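Local coordinates for protein thymidylate synthase A (Bacillus subtilis, PDB 1BSP) that probably catalyses the reductive methylation of dUMP to dTMP, with 5,10-methylenetetrahydrofolate as both methyl donor and reductant, and works as a homodimer, at residues Ser52-Leu57 with Glu240-Trp245; Leu230-Glu235 with Asp270-Glu275. All blocks are in the same frame, centred on the assembly; numbering follows the deposited sequence.

Contact 1: residues Ser52-Leu57 with Glu240-Trp245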
ATOM      1  N   SER B  52      12.987  17.654  -7.627  1.00 19.56           N
ATOM      2  CA  SER B  52      13.668  18.813  -8.178  1.00 19.47           C
ATOM      3  C   SER B  52      13.043  20.050  -7.502  1.00 21.41           C
ATOM      4  O   SER B  52      13.487  21.180  -7.700  1.00 22.54           O
ATOM      5  CB  SER B  52      13.487  18.876  -9.696  1.00 20.99           C
ATOM      6  OG  SER B  52      12.130  19.047 -10.078  1.00 28.33           O
ATOM      7  N   GLU B  53      12.008  19.810  -6.696  1.00 20.78           N
ATOM      8  CA  GLU B  53      11.280  20.848  -5.973  1.00 22.11           C
ATOM      9  C   GLU B  53      10.695  20.194  -4.736  1.00 21.80           C
ATOM     10  O   GLU B  53      10.383  19.004  -4.761  1.00 26.60           O
ATOM     11  CB  GLU B  53      10.074  21.346  -6.786  1.00 18.30           C
ATOM     12  CG  GLU B  53      10.357  21.989  -8.130  1.00 27.78           C
ATOM     13  CD  GLU B  53       9.089  22.496  -8.807  1.00 26.10           C
ATOM     14  OE1 GLU B  53       8.011  22.447  -8.180  1.00 26.73           O
ATOM     15  OE2 GLU B  53       9.163  22.942  -9.972  1.00 33.81           O
ATOM     16  N   VAL B  54      10.547  20.951  -3.655  1.00 22.94           N
ATOM     17  CA  VAL B  54       9.902  20.402  -2.467  1.00 26.29           C
ATOM     18  C   VAL B  54       8.406  20.497  -2.783  1.00 25.35           C
ATOM     19  O   VAL B  54       7.898  21.579  -3.116  1.00 23.10           O
ATOM     20  CB  VAL B  54      10.218  21.201  -1.188  1.00 23.26           C
ATOM     21  CG1 VAL B  54      11.664  21.008  -0.809  1.00 27.22           C
ATOM     22  CG2 VAL B  54       9.920  22.669  -1.387  1.00 26.72           C
ATOM     23  N   PRO B  55       7.697  19.357  -2.765  1.00 24.59           N
ATOM     24  CA  PRO B  55       6.261  19.366  -3.062  1.00 22.51           C
ATOM     25  C   PRO B  55       5.474  20.077  -1.971  1.00 18.17           C
ATOM     26  O   PRO B  55       5.279  19.536  -0.886  1.00 20.77           O
ATOM     27  CB  PRO B  55       5.922  17.873  -3.133  1.00 20.65           C
ATOM     28  CG  PRO B  55       6.847  17.275  -2.116  1.00 19.85           C
ATOM     29  CD  PRO B  55       8.152  18.000  -2.410  1.00 25.96           C
ATOM     30  N   ILE B  56       5.063  21.309  -2.241  1.00 14.11           N
ATOM     31  CA  ILE B  56       4.296  22.061  -1.265  1.00 11.06           C
ATOM     32  C   ILE B  56       3.290  22.914  -2.009  1.00 12.93           C
ATOM     33  O   ILE B  56       3.500  23.261  -3.179  1.00 15.02           O
ATOM     34  CB  ILE B  56       5.214  22.902  -0.336  1.00 13.47           C
ATOM     35  CG1 ILE B  56       4.451  23.315   0.924  1.00 14.94           C
ATOM     36  CG2 ILE B  56       5.771  24.120  -1.068  1.00 10.78           C
ATOM     37  CD1 ILE B  56       5.337  23.869   2.014  1.00 12.75           C
ATOM     38  N   LEU B  57       2.154  23.151  -1.363  1.00 16.33           N
ATOM     39  CA  LEU B  57       1.068  23.933  -1.940  1.00 15.37           C
ATOM     40  C   LEU B  57       1.367  25.424  -1.796  1.00 15.13           C
ATOM     41  O   LEU B  57       1.867  25.870  -0.760  1.00 10.34           O
ATOM     42  CB  LEU B  57      -0.246  23.572  -1.227  1.00 15.06           C
ATOM     43  CG  LEU B  57      -1.616  23.799  -1.886  1.00 16.85           C
ATOM     44  CD1 LEU B  57      -1.749  22.970  -3.154  1.00 18.24           C
ATOM     45  CD2 LEU B  57      -2.706  23.413  -0.911  1.00 12.15           C
ATOM     46  N   GLU B 240       6.319  29.947  -7.553  1.00 34.03           N
ATOM     47  CA  GLU B 240       7.459  29.066  -7.745  1.00 31.12           C
ATOM     48  C   GLU B 240       7.679  28.294  -6.452  1.00 29.36           C
ATOM     49  O   GLU B 240       7.416  28.811  -5.368  1.00 25.08           O
ATOM     50  CB  GLU B 240       8.704  29.890  -8.083  1.00 32.78           C
ATOM     51  CG  GLU B 240       8.535  30.837  -9.280  1.00 34.35           C
ATOM     52  CD  GLU B 240       8.256  30.112 -10.600  1.00 39.86           C
ATOM     53  OE1 GLU B 240       8.590  28.914 -10.723  1.00 45.48           O
ATOM     54  OE2 GLU B 240       7.707  30.748 -11.527  1.00 43.02           O
ATOM     55  N   ALA B 241       8.131  27.053  -6.565  1.00 29.73           N
ATOM     56  CA  ALA B 241       8.371  26.236  -5.380  1.00 31.58           C
ATOM     57  C   ALA B 241       9.501  26.819  -4.562  1.00 32.09           C
ATOM     58  O   ALA B 241      10.551  27.154  -5.105  1.00 35.77           O
ATOM     59  CB  ALA B 241       8.726  24.834  -5.781  1.00 37.94           C
ATOM     60  N   PRO B 242       9.323  26.891  -3.237  1.00 29.38           N
ATOM     61  CA  PRO B 242      10.340  27.434  -2.336  1.00 28.90           C
ATOM     62  C   PRO B 242      11.517  26.473  -2.181  1.00 28.89           C
ATOM     63  O   PRO B 242      11.533  25.381  -2.756  1.00 29.75           O
ATOM     64  CB  PRO B 242       9.573  27.584  -1.025  1.00 26.15           C
ATOM     65  CG  PRO B 242       8.669  26.388  -1.059  1.00 23.04           C
ATOM     66  CD  PRO B 242       8.147  26.432  -2.476  1.00 27.59           C
ATOM     67  N   GLU B 243      12.491  26.875  -1.379  1.00 29.47           N
ATOM     68  CA  GLU B 243      13.659  26.053  -1.150  1.00 31.22           C
ATOM     69  C   GLU B 243      13.646  25.616   0.304  1.00 29.59           C
ATOM     70  O   GLU B 243      13.322  26.406   1.191  1.00 29.72           O
ATOM     71  CB  GLU B 243      14.929  26.843  -1.466  1.00 38.98           C
ATOM     72  CG  GLU B 243      16.165  25.973  -1.634  1.00 57.79           C
ATOM     73  CD  GLU B 243      17.385  26.746  -2.114  1.00 64.95           C
ATOM     74  OE1 GLU B 243      17.248  27.585  -3.036  1.00 67.09           O
ATOM     75  OE2 GLU B 243      18.487  26.499  -1.572  1.00 70.02           O
ATOM     76  N   LEU B 244      13.922  24.342   0.544  1.00 28.23           N
ATOM     77  CA  LEU B 244      13.952  23.824   1.899  1.00 25.12           C
ATOM     78  C   LEU B 244      15.409  23.663   2.280  1.00 28.78           C
ATOM     79  O   LEU B 244      16.180  23.053   1.540  1.00 33.68           O
ATOM     80  CB  LEU B 244      13.250  22.468   1.974  1.00 18.85           C
ATOM     81  CG  LEU B 244      13.337  21.730   3.312  1.00 15.55           C
ATOM     82  CD1 LEU B 244      12.628  22.515   4.389  1.00 13.90           C
ATOM     83  CD2 LEU B 244      12.733  20.355   3.185  1.00 13.08           C
ATOM     84  N   TRP B 245      15.790  24.242   3.411  1.00 26.14           N
ATOM     85  CA  TRP B 245      17.158  24.145   3.889  1.00 20.35           C
ATOM     86  C   TRP B 245      17.202  23.230   5.097  1.00 19.38           C
ATOM     87  O   TRP B 245      16.424  23.398   6.038  1.00 20.78           O
ATOM     88  CB  TRP B 245      17.679  25.533   4.282  1.00 23.02           C
ATOM     89  CG  TRP B 245      18.983  25.505   5.038  1.00 20.72           C
ATOM     90  CD1 TRP B 245      20.237  25.533   4.503  1.00 18.58           C
ATOM     91  CD2 TRP B 245      19.157  25.428   6.462  1.00 13.70           C
ATOM     92  NE1 TRP B 245      21.177  25.475   5.502  1.00 23.36           N
ATOM     93  CE2 TRP B 245      20.541  25.412   6.712  1.00 15.84           C
ATOM     94  CE3 TRP B 245      18.271  25.370   7.546  1.00 14.22           C
ATOM     95  CZ2 TRP B 245      21.069  25.341   8.003  1.00 19.83           C
ATOM     96  CZ3 TRP B 245      18.797  25.298   8.838  1.00 12.91           C
ATOM     97  CH2 TRP B 245      20.181  25.284   9.050  1.00 20.56           C
TER
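Val54 meets both Pro242 and Leu244, and Ile56 joins it on Pro242, in a small apolar cluster where the two chain segments run nearly at right angles, 95° apart. Val54 is the centre of it, because its two methyls diverge: CG1, anti to the carbonyl carbon (chi1 -70°), reaches CB of Leu244 at 3.5 Å, while CG2 comes within 3.9 Å of Pro242 CG. Ile56 adds its branch methyl CG2, 3.6 Å from Pro242 CD, so that CG and CD of the proline are met by methyls of two residues. Beta-branched valine and isoleucine and the rigid proline ring suit a buried site like this, since little freedom is lost on packing.

The extended Glu53 chain lies over the small methyl of Ala241, with Glu53 OE1 3.5 Å from Ala241 CB, and its OE2 makes a weak hydrogen bond with the N-terminus at Thr1.

Beyond the cluster, helix 188-205 touches Val54 through Arg200 and Ile56 through Phe193. The arrangement packs the loop between strand 39-49 and helix 64-76 against the lead-in (Ala241, Pro242) and first residues of strand 243-246, which pairs antiparallel with 261-264 in the thymidylate synthase fold.

Contact 2: residues Leu230-Glu235 with Asp270-Glu275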
ATOM      1  N   LEU B 230     -12.490  25.104  -2.806  1.00 25.56           N
ATOM      2  CA  LEU B 230     -11.554  24.328  -3.614  1.00 26.32           C
ATOM      3  C   LEU B 230     -11.630  24.877  -5.030  1.00 25.01           C
ATOM      4  O   LEU B 230     -10.630  24.959  -5.735  1.00 27.12           O
ATOM      5  CB  LEU B 230     -11.928  22.840  -3.595  1.00 24.23           C
ATOM      6  CG  LEU B 230     -11.013  21.830  -2.890  1.00 22.44           C
ATOM      7  CD1 LEU B 230     -10.428  22.397  -1.613  1.00 18.28           C
ATOM      8  CD2 LEU B 230     -11.788  20.553  -2.610  1.00 18.59           C
ATOM      9  N   LYS B 231     -12.836  25.261  -5.430  1.00 29.05           N
ATOM     10  CA  LYS B 231     -13.075  25.834  -6.746  1.00 31.01           C
ATOM     11  C   LYS B 231     -12.289  27.137  -6.855  1.00 30.23           C
ATOM     12  O   LYS B 231     -11.622  27.391  -7.864  1.00 31.68           O
ATOM     13  CB  LYS B 231     -14.573  26.104  -6.928  1.00 36.26           C
ATOM     14  CG  LYS B 231     -15.358  24.958  -7.539  1.00 41.01           C
ATOM     15  CD  LYS B 231     -15.028  24.859  -9.014  1.00 51.42           C
ATOM     16  CE  LYS B 231     -15.856  23.816  -9.740  1.00 55.73           C
ATOM     17  NZ  LYS B 231     -15.593  23.915 -11.212  1.00 62.88           N
ATOM     18  N   ILE B 232     -12.366  27.946  -5.801  1.00 28.53           N
ATOM     19  CA  ILE B 232     -11.678  29.233  -5.719  1.00 27.31           C
ATOM     20  C   ILE B 232     -10.166  29.025  -5.829  1.00 29.23           C
ATOM     21  O   ILE B 232      -9.506  29.573  -6.716  1.00 31.32           O
ATOM     22  CB  ILE B 232     -11.996  29.929  -4.368  1.00 25.43           C
ATOM     23  CG1 ILE B 232     -13.459  30.361  -4.326  1.00 30.15           C
ATOM     24  CG2 ILE B 232     -11.078  31.121  -4.138  1.00 30.84           C
ATOM     25  CD1 ILE B 232     -13.870  30.959  -2.991  1.00 33.92           C
ATOM     26  N   GLN B 233      -9.644  28.211  -4.920  1.00 26.95           N
ATOM     27  CA  GLN B 233      -8.233  27.870  -4.840  1.00 26.84           C
ATOM     28  C   GLN B 233      -7.659  27.405  -6.179  1.00 26.81           C
ATOM     29  O   GLN B 233      -6.533  27.744  -6.524  1.00 30.15           O
ATOM     30  CB  GLN B 233      -8.055  26.794  -3.766  1.00 23.49           C
ATOM     31  CG  GLN B 233      -6.660  26.275  -3.567  1.00 26.07           C
ATOM     32  CD  GLN B 233      -6.580  25.303  -2.407  1.00 27.86           C
ATOM     33  OE1 GLN B 233      -7.587  24.739  -1.983  1.00 31.16           O
ATOM     34  NE2 GLN B 233      -5.379  25.098  -1.890  1.00 29.12           N
ATOM     35  N   MET B 234      -8.435  26.657  -6.950  1.00 28.66           N
ATOM     36  CA  MET B 234      -7.944  26.186  -8.233  1.00 31.93           C
ATOM     37  C   MET B 234      -7.669  27.342  -9.189  1.00 34.14           C
ATOM     38  O   MET B 234      -6.697  27.310  -9.937  1.00 35.97           O
ATOM     39  CB  MET B 234      -8.928  25.203  -8.862  1.00 34.13           C
ATOM     40  CG  MET B 234      -8.901  23.814  -8.252  1.00 37.12           C
ATOM     41  SD  MET B 234      -9.852  22.624  -9.217  1.00 41.57           S
ATOM     42  CE  MET B 234      -8.828  22.516 -10.696  1.00 39.78           C
ATOM     43  N   GLU B 235      -8.506  28.373  -9.133  1.00 37.68           N
ATOM     44  CA  GLU B 235      -8.361  29.542  -9.998  1.00 42.16           C
ATOM     45  C   GLU B 235      -7.268  30.510  -9.531  1.00 42.56           C
ATOM     46  O   GLU B 235      -7.001  31.517 -10.196  1.00 44.42           O
ATOM     47  CB  GLU B 235      -9.701  30.283 -10.104  1.00 50.92           C
ATOM     48  CG  GLU B 235     -10.537  29.920 -11.335  1.00 61.70           C
ATOM     49  CD  GLU B 235     -10.560  31.026 -12.393  1.00 68.78           C
ATOM     50  OE1 GLU B 235      -9.699  31.935 -12.348  1.00 72.12           O
ATOM     51  OE2 GLU B 235     -11.448  30.990 -13.275  1.00 72.83           O
ATOM     52  N   ASP B 270      -3.808  33.778  -0.271  1.00 34.80           N
ATOM     53  CA  ASP B 270      -4.505  34.221   0.938  1.00 42.69           C
ATOM     54  C   ASP B 270      -5.234  33.109   1.693  1.00 42.14           C
ATOM     55  O   ASP B 270      -5.419  32.008   1.183  1.00 42.90           O
ATOM     56  CB  ASP B 270      -5.486  35.350   0.601  1.00 50.81           C
ATOM     57  CG  ASP B 270      -4.789  36.612   0.117  1.00 58.69           C
ATOM     58  OD1 ASP B 270      -3.808  37.047   0.762  1.00 63.95           O
ATOM     59  OD2 ASP B 270      -5.237  37.179  -0.905  1.00 64.67           O
ATOM     60  N   LYS B 271      -5.693  33.420   2.897  1.00 38.01           N
ATOM     61  CA  LYS B 271      -6.380  32.436   3.723  1.00 38.31           C
ATOM     62  C   LYS B 271      -7.731  31.974   3.169  1.00 37.40           C
ATOM     63  O   LYS B 271      -8.580  32.795   2.811  1.00 37.26           O
ATOM     64  CB  LYS B 271      -6.562  32.991   5.137  1.00 39.01           C
ATOM     65  CG  LYS B 271      -6.911  31.949   6.184  1.00 41.71           C
ATOM     66  CD  LYS B 271      -6.921  32.563   7.572  1.00 43.83           C
ATOM     67  CE  LYS B 271      -7.209  31.510   8.637  1.00 54.34           C
ATOM     68  NZ  LYS B 271      -7.464  32.099   9.993  1.00 57.15           N
ATOM     69  N   LEU B 272      -7.898  30.654   3.084  1.00 34.90           N
ATOM     70  CA  LEU B 272      -9.136  30.016   2.627  1.00 29.23           C
ATOM     71  C   LEU B 272      -9.621  29.220   3.832  1.00 30.44           C
ATOM     72  O   LEU B 272      -8.843  28.461   4.409  1.00 35.29           O
ATOM     73  CB  LEU B 272      -8.858  29.038   1.487  1.00 27.06           C
ATOM     74  CG  LEU B 272      -8.643  29.525   0.057  1.00 26.71           C
ATOM     75  CD1 LEU B 272      -8.333  28.336  -0.823  1.00 28.85           C
ATOM     76  CD2 LEU B 272      -9.884  30.230  -0.447  1.00 29.96           C
ATOM     77  N   LEU B 273     -10.879  29.390   4.233  1.00 28.90           N
ATOM     78  CA  LEU B 273     -11.399  28.663   5.396  1.00 28.40           C
ATOM     79  C   LEU B 273     -12.073  27.345   5.010  1.00 25.43           C
ATOM     80  O   LEU B 273     -12.678  27.239   3.944  1.00 24.74           O
ATOM     81  CB  LEU B 273     -12.369  29.544   6.189  1.00 27.85           C
ATOM     82  CG  LEU B 273     -11.806  30.877   6.694  1.00 29.12           C
ATOM     83  CD1 LEU B 273     -12.928  31.733   7.233  1.00 30.44           C
ATOM     84  CD2 LEU B 273     -10.753  30.652   7.766  1.00 28.08           C
ATOM     85  N   PHE B 274     -11.930  26.332   5.862  1.00 24.81           N
ATOM     86  CA  PHE B 274     -12.523  25.015   5.619  1.00 23.20           C
ATOM     87  C   PHE B 274     -13.081  24.450   6.908  1.00 22.86           C
ATOM     88  O   PHE B 274     -12.335  24.224   7.856  1.00 26.43           O
ATOM     89  CB  PHE B 274     -11.483  24.028   5.074  1.00 16.63           C
ATOM     90  CG  PHE B 274     -11.006  24.352   3.702  1.00 12.58           C
ATOM     91  CD1 PHE B 274     -11.759  23.995   2.594  1.00 11.93           C
ATOM     92  CD2 PHE B 274      -9.803  25.014   3.511  1.00 10.96           C
ATOM     93  CE1 PHE B 274     -11.325  24.289   1.309  1.00 10.60           C
ATOM     94  CE2 PHE B 274      -9.354  25.317   2.225  1.00 15.96           C
ATOM     95  CZ  PHE B 274     -10.120  24.951   1.122  1.00 10.62           C
ATOM     96  N   GLU B 275     -14.383  24.192   6.920  1.00 22.88           N
ATOM     97  CA  GLU B 275     -15.051  23.636   8.090  1.00 24.32           C
ATOM     98  C   GLU B 275     -14.454  22.299   8.491  1.00 25.92           C
ATOM     99  O   GLU B 275     -14.177  21.443   7.637  1.00 20.07           O
ATOM    100  CB  GLU B 275     -16.541  23.437   7.818  1.00 29.08           C
ATOM    101  CG  GLU B 275     -17.445  24.444   8.487  1.00 32.42           C
ATOM    102  CD  GLU B 275     -18.899  24.038   8.402  1.00 34.69           C
ATOM    103  OE1 GLU B 275     -19.320  23.208   9.235  1.00 32.11           O
ATOM    104  OE2 GLU B 275     -19.612  24.536   7.501  1.00 37.19           O
TER
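Leu272 and Phe274 press against Gln233, Ile232 and Leu230 on one flank of helix 227-234, a helix-against-loop packing in which the C-terminal part of the thymidylate synthase chain lies along the helix. Leu272 is the main apolar wedge. Its two methyls part company: CD1 sits against the Gln233 chain, 3.3 Å from Gln233 CB and 3.8 Å from its CG, whereas CD2 touches Ile232 CG2 at 4.0 Å. A forked leucine suits this place because it can meet two neighbouring helix residues at once.

Phe274 meets Leu230, about a turn earlier in the helix, and shares Gln233 with Leu272. Leu230 CD1 approaches the ring obliquely, 3.6 Å from Phe274 CE1, and the two side chains cross at about a right angle. The amide of Gln233 comes to the neighbouring ring atom, with OE1 4.0 Å from Phe274 CZ and the amide and ring planes 41° apart. Glutamine serves both partners here: its aliphatic part packs on the leucine methyl, and its amide reaches on to the aromatic ring.

Further out, His226 meets Phe274 edge-to-face, and the side chain of Leu230 is about 4 Å from that of Val222, predicted to help bind dUMP. The buried amide of Gln233, carried on an extended chain whose CG lies anti to the backbone N (chi1 178°), is helped into place by a hydrogen bond between its NE2 and Thr59 OG1.

In the fold
Contact 1 is the more buried of the two, with four of its six touching residues buried, whereas contact 2 has both buried and exposed members and its centre lies farther from the centre of the chain, about 21 Å against about 16 Å. Their chemistry differs accordingly: methyls and a proline ring dominate contact 1, while contact 2 mixes leucine and isoleucine methyls with an aromatic ring and a glutamine amide. Helix 227-234 and strand 243-246 are successive elements of the chain, and helix 3-17 touches segments of both contacts (Pro55 and Leu57; Leu230 and Met234). Although their centres are about 20 Å apart, the two meet where Leu57 CD2 packs 3.3 Å from Gln233 NE2.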